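PDB 6UEH: Cow rumen GH26 endo-mannanase from Metagenome, which probably hydrolyses internal beta-1,4-mannosidic linkages in mannans such as galactomannan, using a family 26 glycoside hydrolase barrel joined to a calcium-binding, CBM6-like accessory domain. Local coordinates for residues A65-I70 against F100-H105; P136-V141 against V418-M423. All coordinates share one frame; numbering follows the deposited sequence.

In the fold
The two contacts come one after the other along the chain, contact 1 closing before contact 2 opens, and illustrate two kinds of contact in a two-domain glycosidase, one inside a domain and one at the connection between domains. Contact 1 lies within the calcium-binding accessory domain, where strands 59-69 and 97-107 meet in an antiparallel sheet. Contact 2 sets the connecting loop between strand 123-132 and helix 152-164 against the turn that leads from helix 408-417 into strand 423-429 of the eight-stranded parallel barrel. The centres of contact 1 and contact 2 are about 24 Å apart, and the nearest atoms of contact 1 and contact 2 are about 5 Å apart, without touching. The connection thus packs on a late part of the barrel close to the accessory domain.

Contact 1 (A65-I70 against F100-H105); sequences AKVAQI and FDFGMH
Ala65 and Phe100 form an antiparallel hydrogen-bonded pair, with Phe100 N 2.8 Å from Ala65 O and the return bond from Ala65 N to Phe100 O at 3.2 Å. From this pair the segments run off in opposite directions, each to meet other residues of the partner strand; the N-to-C directions of the short strand segments 65-69 and 100-105 make an angle of 120°, closer to antiparallel than to parallel. Beside the pair the side chains pack. The two methyls of Val67 divide: CG2 rests 3.8 Å from Phe100 CB, while CG1 turns to the Phe102 ring, 4.1 Å from its CE2. Ala65 CB joins it there, 3.8 Å from Phe102 CE2, and both methyls press on the edge of that ring, near its plane. The setting is probably the beta-sandwich expected of a CBM6 domain: strands 59-69 and 97-107 are neighbours in one sheet, and Phe100 reaches across to Tyr89, Val91 and Pro92 of strand 85-94 in the other. Phe100 CG is anti to the backbone N (chi1 -172°), which carries the ring past Val67 and brings CD2 over the centre of the Phe102 ring, one edge set down on one face. Phe102 also meets Phe116 edge-to-face. Just beyond, Asp101 OD1 accepts from Gly103 N in an Asx turn, while His105 NE2 donates to Phe102 O at 2.7 Å over a bent path, in the carbonyl plane.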
# COMPACT_ATOMS: atom_id res chain seq x y z
N ALA A 65 2.13 1.89 -26.69
CA ALA A 65 2.04 1.24 -27.99
C ALA A 65 0.71 1.53 -28.66
O ALA A 65 -0.31 1.69 -27.99
CB ALA A 65 2.25 -0.26 -27.84
N LYS A 66 0.74 1.62 -29.98
CA LYS A 66 -0.47 1.74 -30.77
C LYS A 66 -0.99 0.33 -31.04
O LYS A 66 -0.39 -0.42 -31.81
CB LYS A 66 -0.21 2.47 -32.09
CG LYS A 66 -1.47 2.84 -32.85
CD LYS A 66 -2.08 4.12 -32.32
CE LYS A 66 -1.15 5.30 -32.58
NZ LYS A 66 -1.73 6.58 -32.07
N VAL A 67 -2.08 -0.03 -30.38
CA VAL A 67 -2.53 -1.42 -30.40
C VAL A 67 -3.97 -1.59 -30.84
O VAL A 67 -4.72 -0.62 -31.00
CB VAL A 67 -2.38 -2.07 -29.01
CG1 VAL A 67 -0.96 -1.91 -28.49
CG2 VAL A 67 -3.39 -1.48 -28.04
N ALA A 68 -4.34 -2.84 -31.04
CA ALA A 68 -5.73 -3.24 -31.22
C ALA A 68 -5.91 -4.60 -30.57
O ALA A 68 -4.93 -5.30 -30.31
CB ALA A 68 -6.11 -3.28 -32.69
N GLN A 69 -7.15 -4.97 -30.29
CA GLN A 69 -7.43 -6.24 -29.64
C GLN A 69 -8.88 -6.62 -29.92
O GLN A 69 -9.80 -6.04 -29.34
CB GLN A 69 -7.17 -6.13 -28.13
CG GLN A 69 -7.13 -7.46 -27.39
CD GLN A 69 -8.51 -8.00 -27.10
OE1 GLN A 69 -8.88 -9.07 -27.58
NE2 GLN A 69 -9.28 -7.27 -26.30
N ILE A 70 -9.07 -7.59 -30.80
CA ILE A 70 -10.42 -7.91 -31.28
C ILE A 70 -10.86 -9.34 -30.99
O ILE A 70 -11.90 -9.78 -31.49
CB ILE A 70 -10.54 -7.67 -32.80
CG1 ILE A 70 -9.56 -8.57 -33.56
CG2 ILE A 70 -10.29 -6.21 -33.13
CD1 ILE A 70 -9.75 -8.54 -35.06
N PHE A 100 -2.14 2.62 -26.02
CA PHE A 100 -2.31 1.99 -24.72
C PHE A 100 -1.08 2.22 -23.85
O PHE A 100 0.05 2.11 -24.31
CB PHE A 100 -2.57 0.49 -24.87
CG PHE A 100 -2.95 -0.18 -23.59
CD1 PHE A 100 -4.27 -0.19 -23.16
CD2 PHE A 100 -1.99 -0.79 -22.79
CE1 PHE A 100 -4.62 -0.80 -21.97
CE2 PHE A 100 -2.34 -1.40 -21.60
CZ PHE A 100 -3.66 -1.41 -21.19
N ASP A 101 -1.33 2.54 -22.58
CA ASP A 101 -0.27 2.81 -21.61
C ASP A 101 0.18 1.51 -20.95
O ASP A 101 -0.56 0.91 -20.16
CB ASP A 101 -0.78 3.82 -20.56
CG ASP A 101 0.25 4.13 -19.48
OD1 ASP A 101 1.45 3.80 -19.65
OD2 ASP A 101 -0.14 4.74 -18.46
N PHE A 102 1.40 1.08 -21.27
CA PHE A 102 1.95 -0.13 -20.69
C PHE A 102 2.85 0.16 -19.49
O PHE A 102 3.69 -0.66 -19.12
CB PHE A 102 2.73 -0.93 -21.75
CG PHE A 102 1.84 -1.73 -22.67
CD1 PHE A 102 1.23 -2.89 -22.23
CD2 PHE A 102 1.64 -1.33 -23.98
CE1 PHE A 102 0.42 -3.63 -23.07
CE2 PHE A 102 0.83 -2.07 -24.83
CZ PHE A 102 0.22 -3.22 -24.37
N GLY A 103 2.68 1.34 -18.90
CA GLY A 103 3.32 1.67 -17.63
C GLY A 103 4.74 2.18 -17.68
O GLY A 103 5.37 2.24 -18.74
N MET A 104 5.25 2.57 -16.51
CA MET A 104 6.63 3.00 -16.37
C MET A 104 7.43 1.90 -15.69
O MET A 104 7.06 1.44 -14.61
CB MET A 104 6.73 4.29 -15.55
CG MET A 104 5.54 5.21 -15.67
SD MET A 104 5.69 6.60 -14.54
CE MET A 104 4.08 7.36 -14.72
N HIS A 105 8.52 1.48 -16.31
CA HIS A 105 9.28 0.36 -15.78
C HIS A 105 10.78 0.61 -15.84
O HIS A 105 11.26 1.43 -16.62
CB HIS A 105 8.91 -0.92 -16.52
CG HIS A 105 7.44 -1.17 -16.57
ND1 HIS A 105 6.70 -1.44 -15.44
CD2 HIS A 105 6.56 -1.16 -17.60
CE1 HIS A 105 5.43 -1.60 -15.77
NE2 HIS A 105 5.32 -1.43 -17.08

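Contact 2 (P136-V141 against V418-M423)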
# COMPACT_ATOMS: atom_id res chain seq x y z
N PRO A 136 4.28 11.57 -11.30
CA PRO A 136 3.26 12.42 -10.69
C PRO A 136 3.88 13.53 -9.85
O PRO A 136 4.91 13.32 -9.21
CB PRO A 136 2.47 11.45 -9.81
CG PRO A 136 2.64 10.13 -10.47
CD PRO A 136 4.04 10.14 -11.02
N ASP A 137 3.26 14.71 -9.87
CA ASP A 137 3.70 15.80 -9.01
C ASP A 137 3.20 15.55 -7.59
O ASP A 137 2.06 15.90 -7.25
CB ASP A 137 3.19 17.15 -9.54
CG ASP A 137 3.91 18.33 -8.91
OD1 ASP A 137 4.45 18.19 -7.79
OD2 ASP A 137 3.93 19.41 -9.54
N PHE A 138 4.04 14.94 -6.77
CA PHE A 138 3.67 14.59 -5.40
C PHE A 138 3.51 15.82 -4.52
O PHE A 138 2.75 15.81 -3.55
CB PHE A 138 4.71 13.64 -4.79
CG PHE A 138 4.87 12.35 -5.54
CD1 PHE A 138 3.83 11.42 -5.59
CD2 PHE A 138 6.05 12.05 -6.20
CE1 PHE A 138 3.98 10.23 -6.27
CE2 PHE A 138 6.20 10.86 -6.88
CZ PHE A 138 5.17 9.95 -6.92
N SER A 139 4.23 16.88 -4.86
CA SER A 139 4.20 18.11 -4.06
C SER A 139 2.88 18.85 -4.23
O SER A 139 2.53 19.69 -3.40
CB SER A 139 5.36 19.02 -4.44
OG SER A 139 5.21 19.51 -5.76
N LYS A 140 2.16 18.55 -5.30
CA LYS A 140 0.91 19.24 -5.59
C LYS A 140 -0.31 18.50 -5.06
O LYS A 140 -1.45 18.93 -5.27
CB LYS A 140 0.77 19.47 -7.10
CG LYS A 140 1.56 20.66 -7.61
CD LYS A 140 1.08 21.96 -6.96
CE LYS A 140 2.00 23.12 -7.30
NZ LYS A 140 2.07 23.37 -8.77
N VAL A 141 -0.08 17.39 -4.38
CA VAL A 141 -1.16 16.67 -3.71
C VAL A 141 -1.72 17.53 -2.59
O VAL A 141 -0.99 17.95 -1.69
CB VAL A 141 -0.69 15.32 -3.13
CG1 VAL A 141 -1.81 14.66 -2.35
CG2 VAL A 141 -0.19 14.41 -4.24
N VAL A 418 -6.63 6.02 -6.06
CA VAL A 418 -7.11 7.26 -5.44
C VAL A 418 -6.82 8.48 -6.31
O VAL A 418 -7.02 9.61 -5.87
CB VAL A 418 -6.48 7.47 -4.05
CG1 VAL A 418 -6.90 6.34 -3.11
CG2 VAL A 418 -4.96 7.55 -4.16
N GLU A 419 -6.35 8.24 -7.53
CA GLU A 419 -6.04 9.32 -8.48
C GLU A 419 -5.07 10.34 -7.89
O GLU A 419 -5.23 11.54 -8.08
CB GLU A 419 -7.33 10.03 -8.94
CG GLU A 419 -8.36 9.11 -9.58
CD GLU A 419 -9.63 9.84 -9.98
OE1 GLU A 419 -9.64 11.09 -9.97
OE2 GLU A 419 -10.63 9.16 -10.30
N ASN A 420 -4.07 9.83 -7.17
CA ASN A 420 -3.06 10.67 -6.52
C ASN A 420 -3.65 11.76 -5.63
O ASN A 420 -3.11 12.86 -5.53
CB ASN A 420 -2.14 11.30 -7.57
CG ASN A 420 -0.83 11.79 -6.99
OD1 ASN A 420 -0.34 11.25 -6.00
ND2 ASN A 420 -0.25 12.82 -7.60
N LYS A 421 -4.78 11.46 -4.98
CA LYS A 421 -5.40 12.43 -4.09
C LYS A 421 -5.09 12.13 -2.63
O LYS A 421 -5.35 12.94 -1.74
CB LYS A 421 -6.92 12.47 -4.30
CG LYS A 421 -7.31 12.90 -5.70
CD LYS A 421 -8.76 13.36 -5.76
CE LYS A 421 -9.14 13.75 -7.18
NZ LYS A 421 -8.14 14.69 -7.78
N LYS A 422 -4.53 10.94 -2.38
CA LYS A 422 -4.10 10.56 -1.04
C LYS A 422 -2.65 10.08 -1.08
O LYS A 422 -2.21 9.46 -2.05
CB LYS A 422 -5.00 9.45 -0.48
CG LYS A 422 -6.49 9.73 -0.57
CD LYS A 422 -6.91 10.91 0.30
CE LYS A 422 -8.39 11.21 0.12
NZ LYS A 422 -8.86 12.33 0.99
N MET A 423 -1.90 10.38 -0.02
CA MET A 423 -0.54 9.87 0.12
C MET A 423 -0.57 8.38 0.40
O MET A 423 -1.51 7.87 1.00
CB MET A 423 0.21 10.61 1.23
CG MET A 423 0.51 12.06 0.91
SD MET A 423 1.38 12.89 2.25
CE MET A 423 0.12 12.87 3.53
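Asp137 OD1 is gripped twice by Ser139, through OG at 2.5 Å on the syn lone pair and more weakly through the backbone N, both bonds lying within the turn that starts at Asp137. The touching across the contact is by van der Waals packing. Val141 CG2 does most of it, lying 3.5 Å from Asn420 O and 3.6 Å from Asn420 OD1, while CG1 reaches on toward Lys421 O. Asn420 CG is anti to its own nitrogen (chi1 -161°), which extends the amide between Val141 and Pro136, whose CB is 3.8 Å from Asn420 ND2. The Phe138 ring stands almost perpendicular to the amide plane, its CD1 4.2 Å from Asn420 OD1. An alanine at Asn420 would remove this amide and is likely to open a gap between Pro136 and Val141. Asn420 follows Glu419 in the left-handed region, and its N closes a Schellman motif on Leu415 O at the end of helix 408-417. Phe411 and Leu415 of that helix pack against Phe138, Tyr165 meets the Phe138 ring edge-to-face, and the chain runs on at Met423 toward the barrel strand, its backbone bonded to Ile383 of strand 382-387 and its side chain touching helix 152-164.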